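Nudix Hydrolase, RenU (Mycolicibacterium smegmatis, PDB 6UUF) is a magnesium-dependent hydrolase of the Nudix family that probably cleaves a nucleoside diphosphate-linked substrate, possibly NADH. Local coordinates at residues Thr90-Ala95 against Gln151-Val156; Trp54-Gly59 against Tyr107-Ala112. The protein carries 3 engineered substitutions. All blocks are in the same frame, centred on the assembly; numbering follows the deposited sequence.

Contact 1 and contact 2 share one mixed sheet. Strands 87-98 and 104-113, which follow each other in the chain, are antiparallel neighbours in it. V92 N and T109 O are 2.8 Å apart, a probable hydrogen bond joining the two contacts. Side chains join them too: L153 CD2 packs 3.6 Å from T109 CG2, and V156 CG1 lies 3.7 Å from I111 CD1. The contact centres are about 10 Å apart. In contact 1, helix 144-158 packs on the sheet. Contact 2 lies at the centre of the chain, where G58 and G59 lead toward helix 67-79. That region matches the Nudix motif, which in relatives forms the metal-binding catalytic site; there the deposited sequence has alanines for the REUXEE glutamates.

Contact 1: Thr90-Ala95 against Gln151-Val156; sequences TTVVTA and QRLREV
T94 and L153 meet with their side chains at about a right angle. The methyl CG2 of T94 lies across the isopropyl end of L153, 3.9 Å from CD2 and 4.1 Å from CD1. L153 turns CG anti to its carbonyl carbon (chi1 -71°), and its branched end comes closer to strand 87-98 than its CB direction suggests. The two arms of T94 do different work. CG2 serves the helix, while OG1 is hydrogen-bonded to T109 OG1 and to Y107 O on the next strand. V92 and V156 are arranged differently. They slide past each other in opposite directions, one branch apiece, with V92 CG2 3.9 Å from V156 CG1. V92 CB also lies 4.3 Å from L153 CD2, which puts V92 against both helix residues. This is one face of the Nudix alpha/beta/alpha sandwich: helix 144-158 covers the mixed sheet, nearly antiparallel to strand 87-98 at 164°. The short axes come within 10.2 Å. No hydrogen bond links the two segments, so the seam is apolar packing. At T94 and A95 the strand forms a classic beta bulge, with both residues facing Y107. The helix has its own polar network, which makes no bond to the strand segment. R152 NH1 forms a salt bridge with E155 OE1 at 2.9 Å, using the anti lone pair of that oxygen. Q151 NE2 donates to E155 OE2 at 2.7 Å and comes from 31° out of the carboxylate plane. The two bonds tie down both oxygens of E155 and limit its rotation. R154 forms a salt bridge with D135.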
ATOM      1  N   THR A  90       1.007  -1.398 -12.096  1.00 28.14           N
ATOM      2  CA  THR A  90       0.929   0.044 -12.342  1.00 33.35           C
ATOM      3  C   THR A  90       0.919   0.816 -11.009  1.00 34.95           C
ATOM      4  O   THR A  90       1.008   0.203  -9.948  1.00 32.87           O
ATOM      5  CB  THR A  90      -0.347   0.370 -13.208  1.00 34.31           C
ATOM      6  OG1 THR A  90      -0.298   1.713 -13.710  1.00 35.17           O
ATOM      7  CG2 THR A  90      -1.605   0.207 -12.412  1.00 32.91           C
ATOM      8  N   THR A  91       0.860   2.151 -11.089  1.00 34.65           N
ATOM      9  CA  THR A  91       0.775   3.017  -9.927  1.00 34.20           C
ATOM     10  C   THR A  91      -0.482   3.868 -10.075  1.00 36.41           C
ATOM     11  O   THR A  91      -0.803   4.296 -11.177  1.00 34.56           O
ATOM     12  CB  THR A  91       1.978   3.958  -9.843  1.00 36.21           C
ATOM     13  OG1 THR A  91       1.965   4.818 -10.981  1.00 38.61           O
ATOM     14  CG2 THR A  91       3.302   3.161  -9.834  1.00 38.21           C
ATOM     15  N   VAL A  92      -1.167   4.112  -8.970  1.00 36.49           N
ATOM     16  CA  VAL A  92      -2.306   5.057  -8.874  1.00 36.48           C
ATOM     17  C   VAL A  92      -2.088   6.062  -7.711  1.00 35.13           C
ATOM     18  O   VAL A  92      -1.887   5.675  -6.543  1.00 32.46           O
ATOM     19  CB  VAL A  92      -3.604   4.301  -8.562  1.00 37.03           C
ATOM     20  CG1 VAL A  92      -4.810   5.223  -8.731  1.00 42.33           C
ATOM     21  CG2 VAL A  92      -3.732   3.079  -9.459  1.00 36.92           C
ATOM     22  N   VAL A  93      -2.145   7.345  -8.034  1.00 33.29           N
ATOM     23  CA  VAL A  93      -2.059   8.381  -7.029  1.00 34.81           C
ATOM     24  C   VAL A  93      -3.415   8.387  -6.323  1.00 34.87           C
ATOM     25  O   VAL A  93      -4.401   8.801  -6.914  1.00 35.01           O
ATOM     26  CB  VAL A  93      -1.742   9.751  -7.640  1.00 33.37           C
ATOM     27  CG1 VAL A  93      -1.668  10.814  -6.565  1.00 34.69           C
ATOM     28  CG2 VAL A  93      -0.413   9.709  -8.357  1.00 38.10           C
ATOM     29  N   THR A  94      -3.429   7.913  -5.072  1.00 32.17           N
ATOM     30  CA  THR A  94      -4.631   7.757  -4.258  1.00 33.82           C
ATOM     31  C   THR A  94      -4.835   8.875  -3.248  1.00 38.01           C
ATOM     32  O   THR A  94      -5.856   8.903  -2.586  1.00 40.93           O
ATOM     33  CB  THR A  94      -4.644   6.388  -3.530  1.00 35.39           C
ATOM     34  OG1 THR A  94      -3.336   6.066  -3.058  1.00 39.76           O
ATOM     35  CG2 THR A  94      -5.018   5.290  -4.502  1.00 36.48           C
ATOM     36  N   ALA A  95      -3.875   9.796  -3.134  1.00 37.20           N
ATOM     37  CA  ALA A  95      -4.008  10.967  -2.278  1.00 37.38           C
ATOM     38  C   ALA A  95      -2.998  12.038  -2.689  1.00 38.51           C
ATOM     39  O   ALA A  95      -1.843  11.737  -2.981  1.00 31.87           O
ATOM     40  CB  ALA A  95      -3.829  10.589  -0.813  1.00 38.19           C
ATOM     41  N   GLN A 151     -12.640   1.943  -3.175  1.00 34.41           N
ATOM     42  CA  GLN A 151     -13.560   1.660  -4.295  1.00 36.59           C
ATOM     43  C   GLN A 151     -12.906   2.018  -5.605  1.00 34.53           C
ATOM     44  O   GLN A 151     -12.997   1.271  -6.583  1.00 34.36           O
ATOM     45  CB  GLN A 151     -14.906   2.384  -4.136  1.00 43.60           C
ATOM     46  CG  GLN A 151     -15.823   2.410  -5.378  1.00 49.87           C
ATOM     47  CD  GLN A 151     -16.189   1.047  -6.009  1.00 59.94           C
ATOM     48  OE1 GLN A 151     -16.153  -0.011  -5.364  1.00 67.74           O
ATOM     49  NE2 GLN A 151     -16.564   1.087  -7.300  1.00 58.84           N
ATOM     50  N   ARG A 152     -12.227   3.171  -5.618  1.00 38.76           N
ATOM     51  CA  ARG A 152     -11.501   3.604  -6.791  1.00 39.18           C
ATOM     52  C   ARG A 152     -10.410   2.585  -7.191  1.00 38.49           C
ATOM     53  O   ARG A 152     -10.360   2.179  -8.355  1.00 37.52           O
ATOM     54  CB  ARG A 152     -10.942   4.997  -6.579  1.00 45.79           C
ATOM     55  CG  ARG A 152     -10.451   5.671  -7.860  1.00 56.67           C
ATOM     56  CD  ARG A 152     -11.586   6.081  -8.831  1.00 62.16           C
ATOM     57  NE  ARG A 152     -11.013   6.513 -10.125  1.00 65.09           N
ATOM     58  CZ  ARG A 152     -11.092   5.871 -11.298  1.00 68.21           C
ATOM     59  NH1 ARG A 152     -11.779   4.731 -11.456  1.00 69.03           N
ATOM     60  NH2 ARG A 152     -10.478   6.402 -12.354  1.00 74.47           N
ATOM     61  N   LEU A 153      -9.606   2.113  -6.227  1.00 34.73           N
ATOM     62  CA  LEU A 153      -8.639   1.038  -6.514  1.00 34.81           C
ATOM     63  C   LEU A 153      -9.271  -0.206  -7.086  1.00 35.33           C
ATOM     64  O   LEU A 153      -8.680  -0.850  -7.941  1.00 32.48           O
ATOM     65  CB  LEU A 153      -7.846   0.634  -5.261  1.00 33.92           C
ATOM     66  CG  LEU A 153      -6.865   1.706  -4.867  1.00 32.86           C
ATOM     67  CD1 LEU A 153      -6.384   1.543  -3.448  1.00 34.18           C
ATOM     68  CD2 LEU A 153      -5.694   1.706  -5.835  1.00 37.00           C
ATOM     69  N   ARG A 154     -10.453  -0.586  -6.595  1.00 36.44           N
ATOM     70  CA  ARG A 154     -11.150  -1.738  -7.174  1.00 38.28           C
ATOM     71  C   ARG A 154     -11.494  -1.549  -8.643  1.00 39.73           C
ATOM     72  O   ARG A 154     -11.359  -2.484  -9.449  1.00 35.61           O
ATOM     73  CB  ARG A 154     -12.424  -1.991  -6.405  1.00 40.42           C
ATOM     74  CG  ARG A 154     -12.156  -2.602  -5.066  1.00 43.28           C
ATOM     75  CD  ARG A 154     -12.424  -4.076  -5.149  1.00 49.65           C
ATOM     76  NE  ARG A 154     -13.782  -4.349  -4.749  1.00 47.63           N
ATOM     77  CZ  ARG A 154     -14.379  -5.525  -4.868  1.00 48.43           C
ATOM     78  NH1 ARG A 154     -13.779  -6.570  -5.459  1.00 52.59           N
ATOM     79  NH2 ARG A 154     -15.605  -5.635  -4.402  1.00 49.37           N
ATOM     80  N   GLU A 155     -11.966  -0.343  -8.980  1.00 42.27           N
ATOM     81  CA  GLU A 155     -12.309  -0.032 -10.380  1.00 43.24           C
ATOM     82  C   GLU A 155     -11.047  -0.177 -11.253  1.00 39.36           C
ATOM     83  O   GLU A 155     -11.051  -0.784 -12.316  1.00 41.54           O
ATOM     84  CB  GLU A 155     -12.915   1.370 -10.492  1.00 45.08           C
ATOM     85  CG  GLU A 155     -14.270   1.482  -9.818  1.00 51.00           C
ATOM     86  CD  GLU A 155     -14.828   2.895  -9.641  1.00 61.21           C
ATOM     87  OE1 GLU A 155     -14.162   3.908  -9.966  1.00 70.72           O
ATOM     88  OE2 GLU A 155     -15.976   2.992  -9.144  1.00 65.19           O
ATOM     89  N   VAL A 156      -9.953   0.353 -10.760  1.00 37.85           N
ATOM     90  CA  VAL A 156      -8.682   0.173 -11.425  1.00 37.05           C
ATOM     91  C   VAL A 156      -8.239  -1.279 -11.460  1.00 36.45           C
ATOM     92  O   VAL A 156      -7.836  -1.766 -12.490  1.00 36.71           O
ATOM     93  CB  VAL A 156      -7.580   1.016 -10.774  1.00 37.46           C
ATOM     94  CG1 VAL A 156      -6.225   0.729 -11.402  1.00 36.21           C
ATOM     95  CG2 VAL A 156      -7.928   2.499 -10.913  1.00 39.28           C
TER

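Contact 2: Trp54-Gly59 against Tyr107-Ala112; sequences WALPGG and YTTVIA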
ATOM      1  N   TRP A  54      -6.548  -1.649   9.151  1.00 38.29           N
ATOM      2  CA  TRP A  54      -5.908  -2.386   8.054  1.00 38.72           C
ATOM      3  C   TRP A  54      -5.565  -1.444   6.920  1.00 35.24           C
ATOM      4  O   TRP A  54      -6.354  -0.561   6.578  1.00 37.86           O
ATOM      5  CB  TRP A  54      -6.851  -3.477   7.529  1.00 36.34           C
ATOM      6  CG  TRP A  54      -7.130  -4.553   8.507  1.00 34.36           C
ATOM      7  CD1 TRP A  54      -8.086  -4.550   9.497  1.00 36.07           C
ATOM      8  CD2 TRP A  54      -6.418  -5.774   8.638  1.00 33.53           C
ATOM      9  NE1 TRP A  54      -8.020  -5.722  10.205  1.00 36.18           N
ATOM     10  CE2 TRP A  54      -7.008  -6.491   9.699  1.00 32.23           C
ATOM     11  CE3 TRP A  54      -5.333  -6.337   7.958  1.00 33.30           C
ATOM     12  CZ2 TRP A  54      -6.560  -7.750  10.093  1.00 35.67           C
ATOM     13  CZ3 TRP A  54      -4.891  -7.604   8.330  1.00 32.80           C
ATOM     14  CH2 TRP A  54      -5.503  -8.300   9.393  1.00 37.63           C
ATOM     15  N   ALA A  55      -4.401  -1.630   6.327  1.00 33.27           N
ATOM     16  CA  ALA A  55      -3.992  -0.785   5.166  1.00 33.71           C
ATOM     17  C   ALA A  55      -2.953  -1.549   4.391  1.00 31.62           C
ATOM     18  O   ALA A  55      -2.786  -2.756   4.640  1.00 30.74           O
ATOM     19  CB  ALA A  55      -3.475   0.569   5.629  1.00 36.99           C
ATOM     20  N   LEU A  56      -2.293  -0.887   3.437  1.00 32.43           N
ATOM     21  CA  LEU A  56      -1.279  -1.554   2.621  1.00 31.87           C
ATOM     22  C   LEU A  56       0.041  -1.393   3.329  1.00 30.03           C
ATOM     23  O   LEU A  56       0.241  -0.375   3.975  1.00 27.94           O
ATOM     24  CB  LEU A  56      -1.212  -0.947   1.264  1.00 32.66           C
ATOM     25  CG  LEU A  56      -2.564  -0.822   0.537  1.00 37.13           C
ATOM     26  CD1 LEU A  56      -2.380  -0.031  -0.742  1.00 34.19           C
ATOM     27  CD2 LEU A  56      -3.156  -2.188   0.241  1.00 37.91           C
ATOM     28  N   PRO A  57       0.944  -2.388   3.212  1.00 29.58           N
ATOM     29  CA  PRO A  57       2.315  -2.146   3.648  1.00 31.29           C
ATOM     30  C   PRO A  57       2.913  -1.072   2.765  1.00 34.19           C
ATOM     31  O   PRO A  57       2.718  -1.102   1.533  1.00 32.32           O
ATOM     32  CB  PRO A  57       3.041  -3.464   3.398  1.00 32.26           C
ATOM     33  CG  PRO A  57       2.090  -4.353   2.691  1.00 33.20           C
ATOM     34  CD  PRO A  57       0.832  -3.598   2.395  1.00 31.42           C
ATOM     35  N   GLY A  58       3.516  -0.076   3.393  1.00 31.64           N
ATOM     36  CA  GLY A  58       4.022   1.063   2.646  1.00 34.59           C
ATOM     37  C   GLY A  58       5.011   1.846   3.481  1.00 34.61           C
ATOM     38  O   GLY A  58       5.225   1.549   4.631  1.00 31.48           O
ATOM     39  N   GLY A  59       5.600   2.869   2.903  1.00 31.19           N
ATOM     40  CA  GLY A  59       6.330   3.792   3.734  1.00 33.42           C
ATOM     41  C   GLY A  59       6.685   4.985   2.909  1.00 33.50           C
ATOM     42  O   GLY A  59       6.161   5.168   1.804  1.00 32.60           O
ATOM     43  N   TYR A 107       0.310  10.134  -1.835  1.00 32.40           N
ATOM     44  CA  TYR A 107       0.372   8.725  -1.566  1.00 30.40           C
ATOM     45  C   TYR A 107       0.092   8.023  -2.886  1.00 30.62           C
ATOM     46  O   TYR A 107      -0.977   8.282  -3.514  1.00 28.56           O
ATOM     47  CB  TYR A 107      -0.710   8.287  -0.555  1.00 30.44           C
ATOM     48  CG  TYR A 107      -0.547   6.850  -0.116  1.00 30.39           C
ATOM     49  CD1 TYR A 107      -1.009   5.795  -0.893  1.00 32.68           C
ATOM     50  CD2 TYR A 107       0.054   6.539   1.095  1.00 34.08           C
ATOM     51  CE1 TYR A 107      -0.833   4.483  -0.508  1.00 31.80           C
ATOM     52  CE2 TYR A 107       0.183   5.222   1.523  1.00 33.70           C
ATOM     53  CZ  TYR A 107      -0.244   4.207   0.711  1.00 31.59           C
ATOM     54  OH  TYR A 107      -0.080   2.925   1.140  1.00 31.57           O
ATOM     55  N   THR A 108       0.971   7.078  -3.219  1.00 27.23           N
ATOM     56  CA  THR A 108       0.893   6.324  -4.436  1.00 29.72           C
ATOM     57  C   THR A 108       0.721   4.855  -4.123  1.00 30.27           C
ATOM     58  O   THR A 108       1.567   4.224  -3.469  1.00 28.52           O
ATOM     59  CB  THR A 108       2.142   6.512  -5.292  1.00 31.28           C
ATOM     60  OG1 THR A 108       2.290   7.878  -5.640  1.00 29.96           O
ATOM     61  CG2 THR A 108       2.045   5.717  -6.590  1.00 32.97           C
ATOM     62  N   THR A 109      -0.371   4.297  -4.635  1.00 30.13           N
ATOM     63  CA  THR A 109      -0.636   2.866  -4.532  1.00 28.83           C
ATOM     64  C   THR A 109      -0.010   2.176  -5.731  1.00 30.45           C
ATOM     65  O   THR A 109      -0.250   2.549  -6.898  1.00 30.57           O
ATOM     66  CB  THR A 109      -2.161   2.562  -4.465  1.00 29.87           C
ATOM     67  OG1 THR A 109      -2.700   3.146  -3.281  1.00 28.23           O
ATOM     68  CG2 THR A 109      -2.407   1.074  -4.426  1.00 29.19           C
ATOM     69  N   VAL A 110       0.792   1.163  -5.435  1.00 30.21           N
ATOM     70  CA  VAL A 110       1.488   0.430  -6.441  1.00 29.99           C
ATOM     71  C   VAL A 110       0.810  -0.939  -6.450  1.00 29.62           C
ATOM     72  O   VAL A 110       0.920  -1.714  -5.478  1.00 28.72           O
ATOM     73  CB  VAL A 110       2.990   0.366  -6.087  1.00 33.78           C
ATOM     74  CG1 VAL A 110       3.795  -0.479  -7.074  1.00 33.06           C
ATOM     75  CG2 VAL A 110       3.575   1.779  -6.062  1.00 33.76           C
ATOM     76  N   ILE A 111       0.114  -1.233  -7.551  1.00 26.51           N
ATOM     77  CA  ILE A 111      -0.565  -2.514  -7.748  1.00 26.73           C
ATOM     78  C   ILE A 111       0.433  -3.556  -8.263  1.00 27.95           C
ATOM     79  O   ILE A 111       1.133  -3.320  -9.235  1.00 30.38           O
ATOM     80  CB  ILE A 111      -1.718  -2.345  -8.772  1.00 26.37           C
ATOM     81  CG1 ILE A 111      -2.672  -1.217  -8.282  1.00 28.51           C
ATOM     82  CG2 ILE A 111      -2.411  -3.671  -9.006  1.00 26.65           C
ATOM     83  CD1 ILE A 111      -3.905  -0.975  -9.126  1.00 29.35           C
ATOM     84  N   ALA A 112       0.475  -4.716  -7.653  1.00 29.08           N
ATOM     85  CA  ALA A 112       1.374  -5.765  -8.115  1.00 31.89           C
ATOM     86  C   ALA A 112       0.695  -7.107  -7.970  1.00 31.91           C
ATOM     87  O   ALA A 112      -0.279  -7.221  -7.202  1.00 32.13           O
ATOM     88  CB  ALA A 112       2.680  -5.755  -7.341  1.00 29.60           C
TER
HETATM   89  O   HOH W   1      -2.746   1.997   2.789  1.00 50.93           O
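L56 and T109 touch in the buried middle of the Nudix sandwich, where strand 54-60 breaks at L56 and P57 and passes strand 104-113. The two strands are not paired directly. Strand 23-31 pairs with both of them, and no hydrogen bond runs straight between 54-59 and 107-112. After the break, G58 and G59 continue toward helix 67-79, in the region that matches the Nudix motif. The apolar contact is small. L56 and T109 cross at about a right angle, and L56 CD1 lies 3.8 Å from T109 CG2. That methyl of T109 is anti to the backbone N, with OG1 on the other branch at chi1 -63°. L27 of strand 23-31 touches both side chains, and F146 of helix 144-158 packs on L56. The polar end of T109 is occupied elsewhere: OG1 is hydrogen-bonded to T94 OG1. It also sits in the plane of the Y107 ring at its edge, 3.6 Å from CE1. Y107 holds CG anti to its own backbone N (chi1 -172°), which carries the hydroxyl OH to the side chain of L56, 4.0 Å from CB and 4.2 Å from CD1. The remaining link is through water. One water accepts from L56 N at 3.0 Å, and the same water is hydrogen-bonded to Y107 OH at 3.3 Å.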